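Local coordinates for protein inorganic pyrophosphatase (Anaplasma phagocytophilum, PDB 3LD3) that probably hydrolyses inorganic pyrophosphate to two phosphate ions with the help of magnesium, working as a homohexamer, at residues Pro34-Gln45 with Pro100-Pro111; Pro111-Glu120 with Asp169-Ala180. One frame throughout, in Å; residues are numbered along the deposited sequence. Where two conformers were deposited one is given.

Contact 1. Residues Pro34-Gln45 with Pro100-Pro111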
loop_
_atom_site.group_PDB
_atom_site.type_symbol
_atom_site.label_atom_id
_atom_site.label_comp_id
_atom_site.label_asym_id
_atom_site.label_seq_id
_atom_site.Cartn_x
_atom_site.Cartn_y
_atom_site.Cartn_z
ATOM N N PRO A 34 -34.868 8.222 3.260
ATOM C CA PRO A 34 -33.943 7.118 3.423
ATOM C C PRO A 34 -33.535 6.410 2.126
ATOM O O PRO A 34 -32.814 5.424 2.188
ATOM C CB PRO A 34 -34.751 6.156 4.318
ATOM C CG PRO A 34 -36.131 6.327 3.816
ATOM C CD PRO A 34 -36.263 7.796 3.497
ATOM N N GLU A 35 -33.991 6.876 0.966
ATOM C CA GLU A 35 -33.685 6.229 -0.320
ATOM C C GLU A 35 -32.193 6.335 -0.667
ATOM O O GLU A 35 -31.605 5.402 -1.191
ATOM C CB GLU A 35 -34.520 6.825 -1.454
ATOM C CG GLU A 35 -36.034 6.772 -1.215
ATOM C CD GLU A 35 -36.553 5.355 -1.107
ATOM O OE1 GLU A 35 -36.069 4.475 -1.855
ATOM O OE2 GLU A 35 -37.463 5.125 -0.279
ATOM N N GLU A 36 -31.618 7.500 -0.397
ATOM C CA GLU A 36 -30.156 7.708 -0.441
ATOM C C GLU A 36 -29.782 8.465 0.826
ATOM O O GLU A 36 -30.491 9.388 1.235
ATOM C CB GLU A 36 -29.735 8.523 -1.690
ATOM C CG GLU A 36 -29.932 7.768 -2.999
ATOM C CD GLU A 36 -29.699 8.578 -4.260
ATOM O OE1 GLU A 36 -29.477 9.789 -4.184
ATOM O OE2 GLU A 36 -29.793 7.972 -5.350
ATOM N N VAL A 37 -28.657 8.093 1.431
ATOM C CA VAL A 37 -28.262 8.678 2.695
ATOM C C VAL A 37 -26.788 8.998 2.651
ATOM O O VAL A 37 -26.044 8.391 1.866
ATOM C CB VAL A 37 -28.554 7.738 3.905
ATOM C CG1 VAL A 37 -30.091 7.472 4.049
ATOM C CG2 VAL A 37 -27.838 6.380 3.760
ATOM N N ASN A 38 -26.389 9.943 3.495
ATOM C CA ASN A 38 -24.981 10.271 3.696
ATOM C C ASN A 38 -24.369 9.372 4.765
ATOM O O ASN A 38 -24.973 9.132 5.825
ATOM C CB ASN A 38 -24.823 11.738 4.136
ATOM C CG ASN A 38 -25.338 12.720 3.139
ATOM O OD1 ASN A 38 -25.323 12.454 1.933
ATOM N ND2 ASN A 38 -25.771 13.918 3.615
ATOM N N VAL A 39 -23.147 8.908 4.502
ATOM C CA VAL A 39 -22.386 8.116 5.448
ATOM C C VAL A 39 -21.019 8.774 5.598
ATOM O O VAL A 39 -20.335 8.979 4.616
ATOM C CB VAL A 39 -22.246 6.645 5.001
ATOM C CG1 VAL A 39 -21.387 5.827 6.014
ATOM C CG2 VAL A 39 -23.670 6.009 4.841
ATOM N N VAL A 40 -20.651 9.062 6.840
ATOM C CA VAL A 40 -19.303 9.509 7.197
ATOM C C VAL A 40 -18.504 8.242 7.490
ATOM O O VAL A 40 -18.845 7.499 8.424
ATOM C CB VAL A 40 -19.320 10.433 8.436
ATOM C CG1 VAL A 40 -17.882 10.801 8.881
ATOM C CG2 VAL A 40 -20.119 11.682 8.188
ATOM N N ILE A 41 -17.469 7.991 6.693
ATOM C CA ILE A 41 -16.647 6.795 6.804
ATOM C C ILE A 41 -15.719 6.928 7.999
ATOM O O ILE A 41 -15.085 7.982 8.207
ATOM C CB ILE A 41 -15.859 6.497 5.493
ATOM C CG1 ILE A 41 -16.812 6.268 4.322
ATOM C CG2 ILE A 41 -14.901 5.286 5.656
ATOM C CD1 ILE A 41 -17.861 5.138 4.588
ATOM N N GLU A 42 -15.697 5.878 8.803
ATOM C CA GLU A 42 -14.750 5.753 9.924
ATOM C C GLU A 42 -13.644 4.754 9.654
ATOM O O GLU A 42 -12.505 4.965 10.120
ATOM C CB GLU A 42 -15.507 5.375 11.208
ATOM C CG GLU A 42 -16.403 6.541 11.674
ATOM C CD GLU A 42 -17.316 6.158 12.809
ATOM O OE1 GLU A 42 -17.926 5.088 12.680
ATOM O OE2 GLU A 42 -17.416 6.924 13.792
ATOM N N VAL A 43 -13.958 3.650 8.978
ATOM C CA VAL A 43 -12.975 2.625 8.668
ATOM C C VAL A 43 -13.054 2.260 7.197
ATOM O O VAL A 43 -14.155 1.943 6.674
ATOM C CB VAL A 43 -13.167 1.318 9.533
ATOM C CG1 VAL A 43 -12.113 0.259 9.172
ATOM C CG2 VAL A 43 -13.088 1.632 11.031
ATOM N N SER A 44 -11.908 2.254 6.534
ATOM C CA SER A 44 -11.839 1.925 5.121
ATOM C C SER A 44 -11.959 0.426 4.883
ATOM O O SER A 44 -11.439 -0.382 5.650
ATOM C CB SER A 44 -10.512 2.379 4.522
ATOM O OG SER A 44 -10.319 3.770 4.658
ATOM N N GLN A 45 -12.581 0.071 3.764
ATOM C CA GLN A 45 -12.626 -1.297 3.310
ATOM C C GLN A 45 -11.226 -1.892 3.171
ATOM O O GLN A 45 -10.285 -1.235 2.729
ATOM C CB GLN A 45 -13.314 -1.303 1.946
ATOM C CG GLN A 45 -13.722 -2.586 1.379
ATOM C CD GLN A 45 -14.566 -2.264 0.130
ATOM O OE1 GLN A 45 -15.778 -2.118 0.225
ATOM N NE2 GLN A 45 -13.867 -1.931 -0.980
ATOM N N PRO A 100 -11.331 1.458 -1.449
ATOM C CA PRO A 100 -11.502 1.987 -0.098
ATOM C C PRO A 100 -11.742 3.475 -0.127
ATOM O O PRO A 100 -11.173 4.171 -0.981
ATOM C CB PRO A 100 -10.172 1.674 0.571
ATOM C CG PRO A 100 -9.611 0.605 -0.227
ATOM C CD PRO A 100 -10.009 0.853 -1.613
ATOM N N VAL A 101 -12.534 3.956 0.816
ATOM C CA VAL A 101 -12.788 5.362 1.006
ATOM C C VAL A 101 -12.134 5.765 2.332
ATOM O O VAL A 101 -12.309 5.087 3.367
ATOM C CB VAL A 101 -14.300 5.631 1.066
ATOM C CG1 VAL A 101 -14.604 7.102 1.378
ATOM C CG2 VAL A 101 -15.027 5.171 -0.252
ATOM N N MET A 102 -11.430 6.880 2.336
ATOM C CA MET A 102 -10.671 7.258 3.490
ATOM C C MET A 102 -11.549 7.680 4.666
ATOM O O MET A 102 -12.626 8.269 4.485
ATOM C CB MET A 102 -9.695 8.375 3.132
ATOM C CG MET A 102 -10.321 9.659 2.915
ATOM S SD MET A 102 -9.021 10.913 2.511
ATOM C CE MET A 102 -8.033 11.044 3.845
ATOM N N PRO A 103 -11.075 7.418 5.891
ATOM C CA PRO A 103 -11.855 7.868 7.047
ATOM C C PRO A 103 -12.014 9.364 7.038
ATOM O O PRO A 103 -11.065 10.105 6.688
ATOM C CB PRO A 103 -11.031 7.402 8.256
ATOM C CG PRO A 103 -10.247 6.264 7.738
ATOM C CD PRO A 103 -9.946 6.577 6.291
ATOM N N GLY A 104 -13.199 9.808 7.400
ATOM C CA GLY A 104 -13.533 11.202 7.427
ATOM C C GLY A 104 -14.202 11.712 6.157
ATOM O O GLY A 104 -14.806 12.797 6.172
ATOM N N ALA A 105 -14.106 10.961 5.057
ATOM C CA ALA A 105 -14.850 11.315 3.849
ATOM C C ALA A 105 -16.331 10.939 3.980
ATOM O O ALA A 105 -16.686 10.017 4.684
ATOM C CB ALA A 105 -14.261 10.652 2.635
ATOM N N VAL A 106 -17.161 11.670 3.274
ATOM C CA VAL A 106 -18.610 11.476 3.277
ATOM C C VAL A 106 -18.991 10.907 1.929
ATOM O O VAL A 106 -18.506 11.361 0.880
ATOM C CB VAL A 106 -19.381 12.770 3.502
ATOM C CG1 VAL A 106 -20.882 12.447 3.750
ATOM C CG2 VAL A 106 -18.780 13.573 4.656
ATOM N N ILE A 107 -19.869 9.910 1.929
ATOM C CA ILE A 107 -20.314 9.325 0.661
ATOM C C ILE A 107 -21.823 9.128 0.688
ATOM O O ILE A 107 -22.386 8.764 1.715
ATOM C CB ILE A 107 -19.550 8.009 0.345
ATOM C CG1 ILE A 107 -19.960 7.400 -1.012
ATOM C CG2 ILE A 107 -19.712 6.948 1.481
ATOM C CD1 ILE A 107 -19.119 6.197 -1.422
ATOM N N CYS A 108 -22.451 9.403 -0.455
ATOM C CA CYS A 108 -23.876 9.235 -0.683
ATOM C C CYS A 108 -24.146 7.808 -1.157
ATOM O O CYS A 108 -23.588 7.334 -2.163
ATOM C CB CYS A 108 -24.372 10.285 -1.680
ATOM S SG CYS A 108 -26.159 10.209 -1.931
ATOM N N VAL A 109 -25.002 7.105 -0.416
ATOM C CA VAL A 109 -25.208 5.686 -0.637
ATOM C C VAL A 109 -26.694 5.314 -0.647
ATOM O O VAL A 109 -27.538 6.055 -0.158
ATOM C CB VAL A 109 -24.493 4.833 0.448
ATOM C CG1 VAL A 109 -22.971 5.281 0.565
ATOM C CG2 VAL A 109 -25.195 4.989 1.832
ATOM N N ARG A 110 -26.954 4.157 -1.237
ATOM C CA ARG A 110 -28.288 3.586 -1.315
ATOM C C ARG A 110 -28.309 2.348 -0.434
ATOM O O ARG A 110 -27.557 1.421 -0.708
ATOM C CB ARG A 110 -28.571 3.063 -2.718
ATOM C CG ARG A 110 -28.797 4.024 -3.774
ATOM C CD ARG A 110 -29.453 3.260 -4.941
ATOM N NE ARG A 110 -28.529 2.420 -5.725
ATOM C CZ ARG A 110 -28.578 1.088 -5.796
ATOM N NH1 ARG A 110 -29.403 0.403 -5.065
ATOM N NH2 ARG A 110 -27.757 0.444 -6.593
ATOM N N PRO A 111 -29.148 2.322 0.619
ATOM C CA PRO A 111 -29.287 1.089 1.423
ATOM C C PRO A 111 -29.841 -0.071 0.614
ATOM O O PRO A 111 -30.817 0.107 -0.162
ATOM C CB PRO A 111 -30.286 1.480 2.516
ATOM C CG PRO A 111 -30.261 2.955 2.541
ATOM C CD PRO A 111 -29.994 3.399 1.145
#
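Val37 and Val39 both lean on Val109 where two antiparallel strands, 37-41 and 106-111, pair in the curled sheet at the heart of the pyrophosphatase fold. The example illustrates how alternating side chains give one strand pair two different faces. On the face of Val37, Val39, Ile107 and Val109, one methyl meets both valines of the partner strand: Val109 CG2, set between its own backbone N and carbonyl carbon (chi1 -52°), meets Val39 CG2 at 3.5 Å and Val37 CG2 at 3.6 Å, crossing the Val39 side chain at about a right angle. Farther along, Ile41 lays CG1 across Val101 CG1 at 3.8 Å, while its CD1 reaches Ile107 CG2 at 4.0 Å. The other face carries Asn38, Val40, Val106 and Cys108, and Trp62 of a neighbouring subunit packs on Asn38 there. At the outer end the Glu36 and Arg110 chains touch through their CG methylenes, yet their charged groups stay apart, and Arg110 NH1 bonds to Ile142 O instead. Past Ile41 the chain turns a corner at Glu42, whose OE2 takes the N-H of Phe54, close to Tyr77 and Lys51, predicted substrate ligands. The type II turn Met102-Ala105 packs against this corner, Gly104 N donating to Ile41 O. Beside it, Ser44 OG donates to Val101 O at 2.7 Å, approaching from above the carbonyl plane, with Pro103 CD 3.3 Å from the same OG.

Contact 2. Residues Pro111-Glu120 with Asp169-Ala180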
loop_
_atom_site.group_PDB
_atom_site.type_symbol
_atom_site.label_atom_id
_atom_site.label_comp_id
_atom_site.label_asym_id
_atom_site.label_seq_id
_atom_site.Cartn_x
_atom_site.Cartn_y
_atom_site.Cartn_z
ATOM N N PRO A 111 -29.148 2.322 0.619
ATOM C CA PRO A 111 -29.287 1.089 1.423
ATOM C C PRO A 111 -29.841 -0.071 0.614
ATOM O O PRO A 111 -30.817 0.107 -0.162
ATOM C CB PRO A 111 -30.286 1.480 2.516
ATOM C CG PRO A 111 -30.261 2.955 2.541
ATOM C CD PRO A 111 -29.994 3.399 1.145
ATOM N N VAL A 112 -29.261 -1.246 0.795
ATOM C CA VAL A 112 -29.732 -2.450 0.095
ATOM C C VAL A 112 -30.178 -3.572 1.040
ATOM O O VAL A 112 -30.766 -4.567 0.583
ATOM C CB VAL A 112 -28.721 -3.006 -0.953
ATOM C CG1 VAL A 112 -28.423 -1.936 -2.024
ATOM C CG2 VAL A 112 -27.417 -3.583 -0.303
ATOM N N GLY A 113 -29.937 -3.415 2.330
ATOM C CA GLY A 113 -30.342 -4.427 3.290
ATOM C C GLY A 113 -29.845 -4.071 4.664
ATOM O O GLY A 113 -29.193 -3.035 4.883
ATOM N N VAL A 114 -30.164 -4.920 5.610
ATOM C CA VAL A 114 -29.716 -4.714 6.969
ATOM C C VAL A 114 -29.520 -6.054 7.651
ATOM O O VAL A 114 -30.348 -6.956 7.483
ATOM C CB VAL A 114 -30.676 -3.792 7.726
ATOM C CG1 VAL A 114 -32.130 -4.279 7.632
ATOM C CG2 VAL A 114 -30.207 -3.586 9.140
ATOM N N LEU A 115 -28.411 -6.178 8.377
ATOM C CA LEU A 115 -28.135 -7.381 9.128
ATOM C C LEU A 115 -28.527 -7.088 10.557
ATOM O O LEU A 115 -27.942 -6.217 11.215
ATOM C CB LEU A 115 -26.660 -7.772 9.040
ATOM C CG LEU A 115 -26.241 -9.059 9.724
ATOM C CD1 LEU A 115 -27.044 -10.271 9.205
ATOM C CD2 LEU A 115 -24.693 -9.255 9.549
ATOM N N MET A 116 -29.526 -7.812 11.057
ATOM C CA MET A 116 -29.926 -7.646 12.445
ATOM C C MET A 116 -28.963 -8.372 13.380
ATOM O O MET A 116 -28.509 -9.482 13.108
ATOM C CB MET A 116 -31.357 -8.168 12.677
ATOM C CG MET A 116 -32.398 -7.636 11.726
ATOM S SD MET A 116 -32.429 -5.842 11.510
ATOM C CE MET A 116 -32.865 -5.216 13.142
ATOM N N MET A 117 -28.663 -7.741 14.499
ATOM C CA MET A 117 -27.834 -8.342 15.501
ATOM C C MET A 117 -28.043 -7.627 16.810
ATOM O O MET A 117 -28.420 -6.444 16.832
ATOM C CB MET A 117 -26.350 -8.291 15.095
ATOM C CG MET A 117 -25.750 -6.928 15.081
ATOM S SD MET A 117 -24.090 -6.974 14.325
ATOM C CE MET A 117 -24.475 -7.555 12.686
ATOM N N ASN A 118 -27.820 -8.372 17.885
ATOM C CA ASN A 118 -27.855 -7.863 19.243
ATOM C C ASN A 118 -26.470 -8.021 19.842
ATOM O O ASN A 118 -25.839 -9.059 19.672
ATOM C CB ASN A 118 -28.850 -8.655 20.088
ATOM C CG ASN A 118 -30.272 -8.447 19.644
ATOM O OD1 ASN A 118 -31.076 -9.379 19.687
ATOM N ND2 ASN A 118 -30.596 -7.229 19.202
ATOM N N ASP A 119 -26.004 -6.993 20.537
ATOM C CA ASP A 119 -24.690 -7.057 21.186
ATOM C C ASP A 119 -24.724 -6.430 22.580
ATOM O O ASP A 119 -25.804 -6.255 23.153
ATOM C CB ASP A 119 -23.625 -6.436 20.273
ATOM C CG ASP A 119 -23.795 -4.933 20.085
ATOM O OD1 ASP A 119 -22.969 -4.348 19.356
ATOM O OD2 ASP A 119 -24.716 -4.340 20.673
ATOM N N GLU A 120 -23.544 -6.129 23.138
ATOM C CA GLU A 120 -23.435 -5.559 24.483
ATOM C C GLU A 120 -24.107 -4.176 24.608
ATOM O O GLU A 120 -24.434 -3.745 25.713
ATOM C CB GLU A 120 -21.964 -5.505 24.943
ATOM C CG GLU A 120 -21.055 -4.498 24.208
ATOM C CD GLU A 120 -20.517 -4.992 22.844
ATOM O OE1 GLU A 120 -20.786 -6.147 22.431
ATOM O OE2 GLU A 120 -19.817 -4.202 22.184
ATOM N N ASP A 169 -16.062 -8.934 27.654
ATOM C CA ASP A 169 -17.307 -8.271 28.093
ATOM C C ASP A 169 -18.183 -7.809 26.940
ATOM O O ASP A 169 -19.229 -7.187 27.154
ATOM C CB ASP A 169 -16.972 -7.092 28.995
ATOM C CG ASP A 169 -16.569 -7.531 30.396
ATOM O OD1 ASP A 169 -16.360 -8.741 30.641
ATOM O OD2 ASP A 169 -16.469 -6.645 31.260
ATOM N N LYS A 170 -17.739 -8.096 25.720
ATOM C CA LYS A 170 -18.523 -7.873 24.527
ATOM C C LYS A 170 -19.079 -9.208 24.044
ATOM O O LYS A 170 -18.586 -10.272 24.405
ATOM C CB LYS A 170 -17.664 -7.219 23.465
ATOM C CG LYS A 170 -17.095 -5.872 23.913
ATOM C CD LYS A 170 -16.267 -5.237 22.833
ATOM C CE LYS A 170 -15.443 -4.088 23.365
ATOM N NZ LYS A 170 -14.875 -3.260 22.248
ATOM N N PHE A 171 -20.138 -9.149 23.252
ATOM C CA PHE A 171 -20.699 -10.333 22.625
ATOM C C PHE A 171 -21.587 -9.850 21.505
ATOM O O PHE A 171 -22.105 -8.731 21.567
ATOM C CB PHE A 171 -21.525 -11.170 23.615
ATOM C CG PHE A 171 -22.737 -10.470 24.125
ATOM C CD1 PHE A 171 -23.946 -10.561 23.435
ATOM C CD2 PHE A 171 -22.670 -9.689 25.271
ATOM C CE1 PHE A 171 -25.073 -9.896 23.881
ATOM C CE2 PHE A 171 -23.790 -9.016 25.732
ATOM C CZ PHE A 171 -24.997 -9.122 25.036
ATOM N N VAL A 172 -21.734 -10.693 20.494
ATOM C CA VAL A 172 -22.617 -10.428 19.379
ATOM C C VAL A 172 -23.415 -11.678 19.026
ATOM O O VAL A 172 -22.868 -12.764 18.845
ATOM C CB VAL A 172 -21.843 -9.974 18.154
ATOM C CG1 VAL A 172 -22.821 -9.554 17.044
ATOM C CG2 VAL A 172 -20.894 -8.812 18.519
ATOM N N SER A 173 -24.724 -11.528 18.969
ATOM C CA SER A 173 -25.574 -12.598 18.470
ATOM C C SER A 173 -26.181 -12.078 17.175
ATOM O O SER A 173 -26.989 -11.157 17.178
ATOM C CB SER A 173 -26.630 -13.001 19.499
ATOM O OG SER A 173 -27.525 -13.957 18.957
ATOM N N VAL A 174 -25.729 -12.658 16.068
ATOM C CA VAL A 174 -26.099 -12.199 14.743
ATOM C C VAL A 174 -27.363 -12.909 14.307
ATOM O O VAL A 174 -27.441 -14.134 14.436
ATOM C CB VAL A 174 -24.960 -12.427 13.732
ATOM C CG1 VAL A 174 -25.414 -12.041 12.291
ATOM C CG2 VAL A 174 -23.732 -11.594 14.147
ATOM N N GLY A 175 -28.326 -12.121 13.799
ATOM C CA GLY A 175 -29.605 -12.597 13.282
ATOM C C GLY A 175 -29.622 -12.753 11.772
ATOM O O GLY A 175 -28.651 -13.198 11.167
ATOM N N CYS A 176 -30.726 -12.367 11.149
ATOM C CA CYS A 176 -30.887 -12.569 9.723
ATOM C C CYS A 176 -30.760 -11.256 8.966
ATOM O O CYS A 176 -30.869 -10.192 9.551
ATOM C CB CYS A 176 -32.241 -13.184 9.441
ATOM S SG CYS A 176 -32.359 -14.817 10.168
ATOM N N TRP A 177 -30.537 -11.381 7.665
ATOM C CA TRP A 177 -30.600 -10.251 6.747
ATOM C C TRP A 177 -32.061 -9.881 6.501
ATOM O O TRP A 177 -32.941 -10.774 6.415
ATOM C CB TRP A 177 -29.953 -10.636 5.420
ATOM C CG TRP A 177 -28.458 -10.701 5.486
ATOM C CD1 TRP A 177 -27.678 -11.810 5.628
ATOM C CD2 TRP A 177 -27.568 -9.592 5.364
ATOM N NE1 TRP A 177 -26.351 -11.459 5.634
ATOM C CE2 TRP A 177 -26.247 -10.102 5.470
ATOM C CE3 TRP A 177 -27.751 -8.224 5.184
ATOM C CZ2 TRP A 177 -25.132 -9.289 5.415
ATOM C CZ3 TRP A 177 -26.629 -7.406 5.127
ATOM C CH2 TRP A 177 -25.335 -7.954 5.222
ATOM N N GLN A 178 -32.330 -8.585 6.407
ATOM C CA GLN A 178 -33.617 -8.072 5.906
ATOM C C GLN A 178 -33.360 -7.173 4.719
ATOM O O GLN A 178 -32.224 -6.704 4.519
ATOM C CB GLN A 178 -34.346 -7.333 7.005
ATOM C CG GLN A 178 -34.520 -8.208 8.247
ATOM C CD GLN A 178 -35.360 -7.562 9.321
ATOM O OE1 GLN A 178 -35.519 -6.340 9.365
ATOM N NE2 GLN A 178 -35.896 -8.390 10.214
ATOM N N ASP A 179 -34.411 -6.952 3.938
ATOM C CA ASP A 179 -34.292 -6.398 2.589
ATOM C C ASP A 179 -34.109 -4.874 2.615
ATOM O O ASP A 179 -34.104 -4.242 3.681
ATOM C CB ASP A 179 -35.474 -6.826 1.694
ATOM C CG ASP A 179 -36.821 -6.344 2.202
ATOM O OD1 ASP A 179 -36.892 -5.456 3.089
ATOM O OD2 ASP A 179 -37.856 -6.838 1.666
ATOM N N ALA A 180 -33.932 -4.292 1.442
ATOM C CA ALA A 180 -33.720 -2.842 1.341
ATOM C C ALA A 180 -34.862 -2.024 1.971
ATOM O O ALA A 180 -34.628 -1.027 2.662
ATOM C CB ALA A 180 -33.497 -2.437 -0.106
#
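Gly175 N donates to Met116 O at 2.7 Å, the shortest polar bond between strands 111-119 and 172-179, and it sits where the antiparallel ladder slips by one residue. Before the slip Leu115 pairs with Trp177; after it Met117 pairs with Val174. The slip is a beta bulge, and the strands stay bonded through it, Met116 N reaching back to Cys176 O at 3.1 Å. This is a worked case of a strand absorbing an irregularity without losing its partner.

On the face of Leu115, Met117, Val174 and Trp177, Leu115 swings CG anti to its backbone N (chi1 -177°) and plants CD1 squarely over the five-membered ring of Trp177. The methyl stands 3.7 Å from the ring centroid, only 5° off the normal, a CH-pi contact. The same leucine is crossed by Val174 at about a right angle, CD1 to CG1 3.9 Å. Helix 150-162 covers this side, with Leu153 and Ser157 against Trp177, whose indole also meets the ring of Tyr145. On the other face Val114 and Gln178 lie side by side. The chain of Met116, bent at its second and third torsions, crosses Gln178 and brings SD within 3.8 Å of Gln178 OE1.

Near the far end Glu120 folds back so that OE1 receives Phe171 N at 3.2 Å from above the carboxylate plane, while one face of the Phe171 ring lies against Glu120 N. Glu120 OE2 forms a salt bridge with Lys164, and Lys170 NZ pairs with Glu167. Asp119 OD2 takes the N-H of Lys121, and its OD1 comes close to OD2 of Asp124, a predicted magnesium ligand. These neighbouring carboxylates probably gather negative charge, which would suit a cation at the predicted site.

How the contacts relate
From the N terminus, strand 37-41 runs first, and the chain then makes a long excursion through strands 50-54, 61-66, 76-79 and 92-95 before contact 1 closes it at 100-111. The same strand continues through the shared Pro111 into contact 2, whose own loop, holding strand 122-131 and helix 150-162, is closed only when 169-180 returns. The two loops follow in series, neither nested nor crossed, and the contact centres lie about 19 Å apart on opposite sides of the chain's centre. Strand 106-119 is thus the common member, tying strand 37-41 to strand 172-179. Helix 180-195, which follows directly, brings Ile187 against Val37 and Pro111.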